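Local coordinates for protein 5,10-methylenetetrahydrofolate dehydrogenase (PDB 5ZF1) that probably oxidises 5,10-methylenetetrahydrofolate with NADP+ as the electron acceptor in folate-dependent one-carbon metabolism, at residues A161-R166 / A192-C197; A235-V240 / K265-I270; V138-L143 / P279-M284; G93-L98 / D118-H123. All coordinates share one frame; numbering follows the deposited sequence.

Contact 1: A161-R166 / A192-C197; sequences AVVIGR and ATVTIC. With SO4 (sulfate ion), chain E.
A161 to I164 run parallel to T193 to C197, the start and finish of the beta-alpha-beta unit made by strand 160-164, helix 171-178 and strand 193-197 in the Rossmann-type NAD(P)-binding domain. The strand axes diverge by 23°, and five backbone bonds zip them together, beginning with A161 N to T193 O; G165, the residue after the strand, closes the set with its N on C197 O (2.8 Å). On the sheet face bearing V162 and C197, V162 CG1 rests on C197 SG at 3.9 Å. On the other face the V163 and V194 side chains cross at a slant, CG2 to CG1 4.0 Å, with L178 of helix 171-178 covering both valines. A water donates to A161 O and lies 2.6 Å from T195 OG1, which is also hydrogen-bonded to T195 OG1 of the second subunit, where V194 to I196 pair antiparallel with that chain and carry the sheet across the interface.

Past the strand, R166 begins with CB against I196 CG2 (4.1 Å). Its chi1 of 61° places CG between backbone N and carbonyl carbon, bringing CG to 3.4 Å from sulfate O1. From there the chain extends fully; NE passes sulfate O4 obliquely at 3.6 Å, and NH1 ends in a salt bridge with D191 of the second subunit. The sulfate, probably from the crystallisation liquor, is held also by R199 and T220. Its direct bond to the segment is nearly straight: R166 N donates to sulfate O1 at 2.9 Å and 174°.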
# COMPACT_ATOMS: atom_id res chain seq x y z
N ALA B 161 -0.67 0.22 -17.28
CA ALA B 161 -0.33 -1.10 -16.79
C ALA B 161 -1.54 -1.67 -16.08
O ALA B 161 -2.18 -0.98 -15.28
CB ALA B 161 0.87 -1.07 -15.83
N VAL B 162 -1.91 -2.90 -16.43
CA VAL B 162 -2.98 -3.60 -15.73
C VAL B 162 -2.34 -4.72 -14.93
O VAL B 162 -1.59 -5.53 -15.48
CB VAL B 162 -4.03 -4.15 -16.72
CG1 VAL B 162 -5.05 -5.07 -15.98
CG2 VAL B 162 -4.73 -3.01 -17.44
N VAL B 163 -2.66 -4.80 -13.64
CA VAL B 163 -2.22 -5.91 -12.80
C VAL B 163 -3.48 -6.70 -12.48
O VAL B 163 -4.41 -6.14 -11.89
CB VAL B 163 -1.55 -5.42 -11.51
CG1 VAL B 163 -1.13 -6.64 -10.66
CG2 VAL B 163 -0.32 -4.53 -11.81
N ILE B 164 -3.51 -7.97 -12.86
CA ILE B 164 -4.65 -8.85 -12.59
C ILE B 164 -4.29 -9.64 -11.34
O ILE B 164 -3.45 -10.54 -11.40
CB ILE B 164 -4.97 -9.77 -13.78
CG1 ILE B 164 -5.21 -8.95 -15.04
CG2 ILE B 164 -6.24 -10.62 -13.45
CD1 ILE B 164 -5.37 -9.75 -16.29
N GLY B 165 -4.90 -9.30 -10.21
CA GLY B 165 -4.55 -9.93 -8.95
C GLY B 165 -4.20 -8.85 -7.94
O GLY B 165 -3.44 -7.93 -8.23
N ARG B 166 -4.78 -8.96 -6.74
CA ARG B 166 -4.58 -7.99 -5.66
C ARG B 166 -4.02 -8.63 -4.40
O ARG B 166 -4.11 -8.03 -3.31
CB ARG B 166 -5.90 -7.27 -5.34
CG ARG B 166 -7.00 -8.22 -4.87
CD ARG B 166 -8.30 -7.48 -4.58
NE ARG B 166 -9.33 -8.48 -4.28
CZ ARG B 166 -10.61 -8.21 -4.04
NH1 ARG B 166 -11.05 -6.96 -4.03
NH2 ARG B 166 -11.45 -9.21 -3.80
N ALA B 192 4.12 4.18 -13.84
CA ALA B 192 3.04 3.76 -14.72
C ALA B 192 1.69 4.19 -14.15
O ALA B 192 1.54 4.45 -12.96
CB ALA B 192 3.06 2.25 -14.92
N THR B 193 0.69 4.23 -15.04
CA THR B 193 -0.72 4.39 -14.67
C THR B 193 -1.29 2.98 -14.49
O THR B 193 -1.41 2.25 -15.47
CB THR B 193 -1.48 5.14 -15.76
OG1 THR B 193 -0.85 6.41 -16.00
CG2 THR B 193 -2.95 5.36 -15.36
N VAL B 194 -1.66 2.60 -13.27
CA VAL B 194 -1.89 1.19 -12.95
C VAL B 194 -3.37 0.99 -12.69
O VAL B 194 -3.97 1.75 -11.93
CB VAL B 194 -1.09 0.76 -11.71
CG1 VAL B 194 -1.41 -0.67 -11.32
CG2 VAL B 194 0.41 0.88 -11.96
N THR B 195 -3.95 -0.03 -13.32
CA THR B 195 -5.30 -0.49 -12.97
C THR B 195 -5.15 -1.81 -12.24
O THR B 195 -4.46 -2.70 -12.73
CB THR B 195 -6.16 -0.69 -14.21
OG1 THR B 195 -6.23 0.53 -14.96
CG2 THR B 195 -7.59 -1.16 -13.81
N ILE B 196 -5.79 -1.92 -11.08
CA ILE B 196 -5.81 -3.16 -10.30
C ILE B 196 -7.13 -3.84 -10.63
O ILE B 196 -8.20 -3.32 -10.29
CB ILE B 196 -5.72 -2.88 -8.80
CG1 ILE B 196 -4.39 -2.17 -8.48
CG2 ILE B 196 -5.81 -4.17 -8.02
CD1 ILE B 196 -4.44 -1.41 -7.17
N CYS B 197 -7.05 -4.97 -11.32
CA CYS B 197 -8.19 -5.84 -11.56
C CYS B 197 -8.08 -7.04 -10.64
O CYS B 197 -7.00 -7.38 -10.16
CB CYS B 197 -8.24 -6.30 -13.02
SG CYS B 197 -8.52 -4.97 -14.21
S SO4 E . -7.52 -11.87 -6.93
O1 SO4 E . -6.39 -11.34 -6.18
O2 SO4 E . -7.44 -11.77 -8.37
O3 SO4 E . -7.61 -13.29 -6.59
O4 SO4 E . -8.77 -11.22 -6.49
O HOH W 1 -4.09 0.95 -16.38

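Contact 2: A235-V240 / K265-I270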
# COMPACT_ATOMS: atom_id res chain seq x y z
N ALA B 235 2.06 -4.93 -26.87
CA ALA B 235 2.05 -4.85 -25.41
C ALA B 235 2.96 -5.91 -24.78
O ALA B 235 3.34 -6.91 -25.40
CB ALA B 235 0.62 -5.01 -24.88
N THR B 236 3.29 -5.70 -23.51
CA THR B 236 4.15 -6.60 -22.77
C THR B 236 3.27 -7.40 -21.82
O THR B 236 2.49 -6.82 -21.07
CB THR B 236 5.19 -5.81 -21.98
OG1 THR B 236 6.02 -5.07 -22.89
CG2 THR B 236 6.04 -6.71 -21.12
N ILE B 237 3.42 -8.72 -21.87
CA ILE B 237 2.61 -9.65 -21.08
C ILE B 237 3.55 -10.44 -20.18
O ILE B 237 4.42 -11.17 -20.66
CB ILE B 237 1.81 -10.60 -21.98
CG1 ILE B 237 1.06 -9.82 -23.07
CG2 ILE B 237 0.89 -11.51 -21.13
CD1 ILE B 237 -0.10 -9.01 -22.59
N ILE B 238 3.36 -10.31 -18.87
CA ILE B 238 4.13 -11.08 -17.90
C ILE B 238 3.17 -11.94 -17.09
O ILE B 238 2.29 -11.41 -16.39
CB ILE B 238 4.95 -10.18 -16.97
CG1 ILE B 238 6.03 -9.46 -17.80
CG2 ILE B 238 5.58 -11.02 -15.84
CD1 ILE B 238 6.71 -8.33 -17.07
N ASP B 239 3.34 -13.26 -17.19
CA ASP B 239 2.61 -14.24 -16.39
C ASP B 239 3.43 -14.60 -15.16
O ASP B 239 4.49 -15.22 -15.28
CB ASP B 239 2.28 -15.46 -17.25
CG ASP B 239 1.31 -16.41 -16.59
OD1 ASP B 239 0.99 -16.21 -15.40
OD2 ASP B 239 0.85 -17.37 -17.26
N VAL B 240 2.94 -14.23 -13.98
CA VAL B 240 3.72 -14.45 -12.75
C VAL B 240 3.78 -15.94 -12.42
O VAL B 240 4.74 -16.39 -11.77
CB VAL B 240 3.13 -13.61 -11.60
CG1 VAL B 240 3.91 -13.83 -10.32
CG2 VAL B 240 3.15 -12.13 -11.97
N LYS B 265 1.64 -13.92 -31.11
CA LYS B 265 1.50 -13.29 -32.41
C LYS B 265 1.10 -11.82 -32.32
O LYS B 265 1.17 -11.11 -33.33
CB LYS B 265 0.45 -14.02 -33.26
CG LYS B 265 0.75 -15.47 -33.57
CD LYS B 265 -0.41 -16.08 -34.33
CE LYS B 265 -0.26 -17.59 -34.50
NZ LYS B 265 -1.57 -18.22 -34.85
N ILE B 266 0.67 -11.35 -31.15
CA ILE B 266 0.18 -9.99 -30.99
C ILE B 266 1.11 -9.16 -30.10
O ILE B 266 1.39 -8.00 -30.40
CB ILE B 266 -1.25 -9.98 -30.42
CG1 ILE B 266 -2.16 -10.92 -31.23
CG2 ILE B 266 -1.81 -8.56 -30.40
CD1 ILE B 266 -2.39 -10.44 -32.64
N ALA B 267 1.57 -9.74 -28.99
CA ALA B 267 2.31 -9.00 -27.98
C ALA B 267 3.68 -8.58 -28.50
O ALA B 267 4.24 -9.19 -29.42
CB ALA B 267 2.48 -9.85 -26.72
N GLY B 268 4.22 -7.52 -27.90
CA GLY B 268 5.59 -7.12 -28.18
C GLY B 268 6.61 -7.90 -27.39
O GLY B 268 7.74 -8.10 -27.86
N ALA B 269 6.26 -8.34 -26.19
CA ALA B 269 7.18 -9.09 -25.33
C ALA B 269 6.33 -9.95 -24.43
O ALA B 269 5.23 -9.53 -24.05
CB ALA B 269 8.07 -8.15 -24.51
N ILE B 270 6.80 -11.16 -24.11
CA ILE B 270 5.97 -12.11 -23.36
C ILE B 270 6.85 -13.05 -22.56
O ILE B 270 7.95 -13.43 -22.98
CB ILE B 270 5.04 -12.89 -24.32
CG1 ILE B 270 3.98 -13.68 -23.54
CG2 ILE B 270 5.86 -13.82 -25.23
CD1 ILE B 270 2.96 -14.37 -24.47
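The carbonyl oxygen of A235 accepts two successive amides from the incoming segment. G268 N lies 2.7 Å from A235 O, a short but bent bond (139° at the hydrogen), whereas A269 N reaches A235 O weakly at 3.3 Å. The bend fits a chain that becomes extended only at A269. There parallel pairing sets in, within the sheet of the Rossmann-type NAD(P)-binding domain: T236 opposite A269 and I237 opposite I270, with I237 N donating to A269 O at 2.9 Å. Beyond it, I270 CA approaches I237 O at 3.3 Å in a CA-H...O contact.

The two faces of this pairing differ in bulk. On one, T236 OG1 lies against A269 CB at 4.0 Å. On the other, I237 packs with two partners: its CG1, set anti to the carbonyl carbon (chi1 -49°), meets A267 CB at 3.9 Å, while I237 CB touches I270 CG1 at 4.1 Å. I270 CG1 is anti to its own backbone N (chi1 -169°), which brings it to I237 CB and I237 O.

V263 of helix 260-263 covers I237 and I270, and L5 covers T236 and A269. Strand 236-239 is flanked by strand 215-218, and helix 140-151 packs on I238 and V240. Strand 269-270 has only strand 3-4 outside it within this chain, so the contact lies near one margin of the sheet.

Contact 3: V138-L143 / P279-M284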
# COMPACT_ATOMS: atom_id res chain seq x y z
N VAL B 138 11.66 -5.39 -0.21
CA VAL B 138 10.49 -5.56 -1.08
C VAL B 138 10.24 -7.04 -1.32
O VAL B 138 11.20 -7.81 -1.47
CB VAL B 138 10.71 -4.80 -2.40
CG1 VAL B 138 9.55 -5.00 -3.33
CG2 VAL B 138 10.97 -3.32 -2.13
N PRO B 139 8.98 -7.49 -1.37
CA PRO B 139 8.71 -8.91 -1.63
C PRO B 139 9.33 -9.36 -2.94
O PRO B 139 9.36 -8.62 -3.92
CB PRO B 139 7.18 -8.99 -1.66
CG PRO B 139 6.77 -7.84 -0.77
CD PRO B 139 7.75 -6.74 -1.03
N ALA B 140 9.86 -10.59 -2.94
CA ALA B 140 10.80 -11.01 -3.98
C ALA B 140 10.13 -11.21 -5.34
O ALA B 140 10.70 -10.85 -6.38
CB ALA B 140 11.52 -12.28 -3.54
N THR B 141 8.94 -11.82 -5.36
CA THR B 141 8.28 -12.02 -6.65
C THR B 141 7.89 -10.69 -7.28
O THR B 141 8.05 -10.50 -8.49
CB THR B 141 7.05 -12.92 -6.47
OG1 THR B 141 7.45 -14.20 -5.98
CG2 THR B 141 6.33 -13.12 -7.80
N ALA B 142 7.39 -9.75 -6.48
CA ALA B 142 7.10 -8.43 -7.01
C ALA B 142 8.37 -7.76 -7.52
O ALA B 142 8.39 -7.16 -8.60
CB ALA B 142 6.42 -7.57 -5.94
N LEU B 143 9.46 -7.87 -6.76
CA LEU B 143 10.71 -7.29 -7.21
C LEU B 143 11.19 -7.95 -8.49
O LEU B 143 11.78 -7.29 -9.36
CB LEU B 143 11.75 -7.41 -6.09
CG LEU B 143 13.05 -6.60 -6.16
CD1 LEU B 143 12.77 -5.11 -6.33
CD2 LEU B 143 13.83 -6.86 -4.87
N PRO B 279 12.78 -18.83 -10.77
CA PRO B 279 14.21 -18.50 -10.67
C PRO B 279 14.48 -17.02 -10.43
O PRO B 279 15.41 -16.68 -9.70
CB PRO B 279 14.77 -18.97 -12.02
CG PRO B 279 13.84 -20.06 -12.45
CD PRO B 279 12.49 -19.70 -11.93
N MET B 280 13.68 -16.13 -11.03
CA MET B 280 13.82 -14.70 -10.78
C MET B 280 13.48 -14.35 -9.33
O MET B 280 14.14 -13.51 -8.71
CB MET B 280 12.93 -13.91 -11.73
CG MET B 280 13.51 -13.61 -13.10
SD MET B 280 15.02 -12.65 -13.06
CE MET B 280 14.38 -11.05 -12.50
N THR B 281 12.43 -14.96 -8.79
CA THR B 281 12.09 -14.75 -7.38
C THR B 281 13.25 -15.17 -6.48
O THR B 281 13.61 -14.46 -5.54
CB THR B 281 10.81 -15.52 -7.04
OG1 THR B 281 9.73 -15.02 -7.83
CG2 THR B 281 10.48 -15.40 -5.56
N VAL B 282 13.84 -16.33 -6.76
CA VAL B 282 14.93 -16.81 -5.92
C VAL B 282 16.13 -15.87 -6.00
O VAL B 282 16.77 -15.56 -4.98
CB VAL B 282 15.30 -18.26 -6.30
CG1 VAL B 282 16.59 -18.66 -5.66
CG2 VAL B 282 14.19 -19.20 -5.84
N ALA B 283 16.45 -15.38 -7.21
CA ALA B 283 17.53 -14.41 -7.36
C ALA B 283 17.24 -13.14 -6.58
O ALA B 283 18.14 -12.56 -5.97
CB ALA B 283 17.74 -14.08 -8.84
N MET B 284 15.98 -12.70 -6.57
CA MET B 284 15.65 -11.51 -5.79
C MET B 284 15.70 -11.77 -4.29
O MET B 284 16.01 -10.84 -3.53
CB MET B 284 14.27 -10.99 -6.21
CG MET B 284 14.25 -10.40 -7.59
SD MET B 284 15.38 -9.02 -7.77
CE MET B 284 16.57 -9.83 -8.79
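T141 and T281 bring their hydroxyls together where helix 140-151 starts beside helix 277-298, OG1 to OG1 at 3.0 Å, although which acceptor takes the T141 proton is not settled. The side chains cross at a slant, and T281 CG2 also lies close to T141 OG1, at 3.3 Å. Next to them A140 CB points at the second helix, 3.6 Å from T281 O and 3.9 Å from T281 CG2. One turn farther along, M284 CB meets A140 O at 3.6 Å, and the sulfur continues to L143, with M284 SD 3.7 Å from L143 CG and the two side chains crossing at about a right angle.

The methionine CG is anti to the carbonyl carbon (chi1 -69°); the bend at chi2 brings SD against L143, and chi3 then carries CE away. The backbones come nearest at T141 and T281 (CA to CA 4.7 Å), and the short A140 side chain is consistent with this close approach.

A second shell helps to position these groups. T281 OG1 is hydrogen-bonded to V277 O of its own helix, which limits its rotation. P139 stands at the N-cap of the other helix, and its O takes L143 N at 2.9 Å. Just before it, V138 O is bonded to N288 ND2 of helix 277-298. Both helices belong to the NAD(P)-binding part of the chain, yet L95, I119 and D120 of the catalytic part also touch helix 277-298. Farther out, helix 7-26 packs through I14 on M280 and M284, and V240, just past strand 236-239, touches T141.

Contact 4: G93-L98 / D118-H123; sequences GILVQL and DIDGFH
L95 and I119 join strand 93-96, an outermost strand of the three-stranded parallel sheet of the catalytic domain, to the loop that leads into helix 124-131. L95 CD2 reaches I119 CB at 3.6 Å, the two side chains crossing at about a right angle. I119 CG1, anti to its carbonyl carbon (chi1 -57°), lies over the bare backbone of G93, 3.5 Å from CA. L95 CD2 also abuts the carboxylate of D120, 3.2 Å from OD2.

The loop runs from the catalytic part of the chain toward the NAD(P)-binding part and probably borders the folate cleft, as in relatives. A type I beta turn from D118 to G121 shapes it, closed by G121 N to D118 O at 2.9 Å. D118 OD2 accepts H123 N on its syn side, 33° out of the carboxylate plane, and takes N126 ND2 as well.

Polar links across the contact run through water. One molecule donates to I94 O at 2.8 Å and to D118 OD1, and accepts from D120 N. A second accepts from V96 N at 2.9 Å and donates to D120 OD2 at 2.8 Å. The poorly ordered L98 puts CD2 obliquely against the F122 ring, 3.9 Å from CE2.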
# COMPACT_ATOMS: atom_id res chain seq x y z
N GLY B 93 19.56 -12.95 7.58
CA GLY B 93 18.25 -13.05 6.96
C GLY B 93 17.48 -14.25 7.45
O GLY B 93 18.05 -15.31 7.69
N ILE B 94 16.17 -14.09 7.61
CA ILE B 94 15.29 -15.16 8.08
C ILE B 94 14.14 -15.28 7.10
O ILE B 94 13.49 -14.28 6.78
CB ILE B 94 14.75 -14.89 9.49
CG1 ILE B 94 15.89 -14.79 10.51
CG2 ILE B 94 13.74 -15.98 9.88
CD1 ILE B 94 15.56 -13.94 11.75
N LEU B 95 13.89 -16.50 6.64
CA LEU B 95 12.74 -16.82 5.80
C LEU B 95 11.94 -17.94 6.45
O LEU B 95 12.52 -18.87 7.02
CB LEU B 95 13.16 -17.29 4.41
CG LEU B 95 13.67 -16.36 3.31
CD1 LEU B 95 13.87 -17.18 2.04
CD2 LEU B 95 12.71 -15.20 3.06
N VAL B 96 10.62 -17.86 6.36
CA VAL B 96 9.75 -18.98 6.70
C VAL B 96 9.08 -19.44 5.41
O VAL B 96 8.41 -18.66 4.73
CB VAL B 96 8.72 -18.59 7.77
CG1 VAL B 96 7.82 -19.78 8.10
CG2 VAL B 96 9.43 -18.11 9.02
N GLN B 97 9.29 -20.71 5.05
CA GLN B 97 8.67 -21.25 3.85
C GLN B 97 7.15 -21.24 4.00
O GLN B 97 6.61 -21.69 5.01
CB GLN B 97 9.17 -22.67 3.58
CG GLN B 97 8.60 -23.33 2.33
CD GLN B 97 9.01 -22.60 1.06
OE1 GLN B 97 10.18 -22.31 0.86
NE2 GLN B 97 8.04 -22.33 0.20
N LEU B 98 6.46 -20.75 2.96
CA LEU B 98 5.09 -20.29 3.11
C LEU B 98 4.00 -21.29 2.74
O LEU B 98 3.01 -20.92 2.10
CB LEU B 98 4.88 -19.01 2.30
CG LEU B 98 3.81 -18.12 2.93
CD1 LEU B 98 4.11 -17.99 4.41
CD2 LEU B 98 3.76 -16.77 2.25
N ASP B 118 13.99 -9.47 7.48
CA ASP B 118 12.79 -10.04 6.87
C ASP B 118 12.97 -10.10 5.35
O ASP B 118 12.52 -9.24 4.60
CB ASP B 118 11.57 -9.21 7.27
CG ASP B 118 10.31 -9.59 6.52
OD1 ASP B 118 10.11 -10.79 6.23
OD2 ASP B 118 9.51 -8.65 6.26
N ILE B 119 13.64 -11.17 4.90
CA ILE B 119 14.04 -11.26 3.49
C ILE B 119 12.83 -11.32 2.56
O ILE B 119 12.91 -10.85 1.42
CB ILE B 119 14.97 -12.47 3.31
CG1 ILE B 119 16.16 -12.34 4.24
CG2 ILE B 119 15.39 -12.64 1.86
CD1 ILE B 119 16.86 -11.03 4.12
N ASP B 120 11.71 -11.89 3.01
CA ASP B 120 10.50 -11.94 2.20
C ASP B 120 9.78 -10.60 2.13
O ASP B 120 8.90 -10.44 1.27
CB ASP B 120 9.52 -12.98 2.74
CG ASP B 120 9.61 -14.32 2.03
OD1 ASP B 120 9.78 -14.34 0.79
OD2 ASP B 120 9.51 -15.35 2.72
N GLY B 121 10.11 -9.68 3.02
CA GLY B 121 9.48 -8.37 3.01
C GLY B 121 8.02 -8.38 3.39
O GLY B 121 7.28 -7.47 3.02
N PHE B 122 7.58 -9.38 4.15
CA PHE B 122 6.17 -9.47 4.48
C PHE B 122 5.81 -8.82 5.82
O PHE B 122 4.61 -8.68 6.10
CB PHE B 122 5.72 -10.94 4.50
CG PHE B 122 5.72 -11.60 3.14
CD1 PHE B 122 5.47 -10.86 1.98
CD2 PHE B 122 5.99 -12.94 3.03
CE1 PHE B 122 5.48 -11.48 0.74
CE2 PHE B 122 6.01 -13.57 1.79
CZ PHE B 122 5.76 -12.84 0.65
N HIS B 123 6.78 -8.41 6.62
CA HIS B 123 6.48 -7.73 7.87
C HIS B 123 5.75 -6.42 7.60
O HIS B 123 6.07 -5.71 6.64
CB HIS B 123 7.79 -7.46 8.63
CG HIS B 123 7.61 -7.04 10.05
ND1 HIS B 123 7.10 -5.81 10.41
CD2 HIS B 123 7.92 -7.67 11.21
CE1 HIS B 123 7.07 -5.71 11.73
NE2 HIS B 123 7.56 -6.83 12.24
O HOH W 2 11.24 -13.13 5.68
O HOH W 3 9.43 -15.38 5.50

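Overall arrangement
All four contacts are largely buried, but in different settings. Contacts 1 and 2 belong to one six-stranded sheet, their centres 15 Å apart, and rely on direct backbone bonds; contact 1 also borders the second subunit, which contact 2 does not touch. Contact 3, whose centre is about 3 Å from the chain's centre, joins two helices by packing and one hydroxyl pair, and touches contact 2 where T141 CG2 meets V240 CG1 at 3.6 Å. Contact 4 belongs largely to the catalytic domain and uses bridging waters instead of direct bonds. It meets contact 3 through P139, so contact 3 lies between the residue just past strand 236-239 and the D120 to F122 loop.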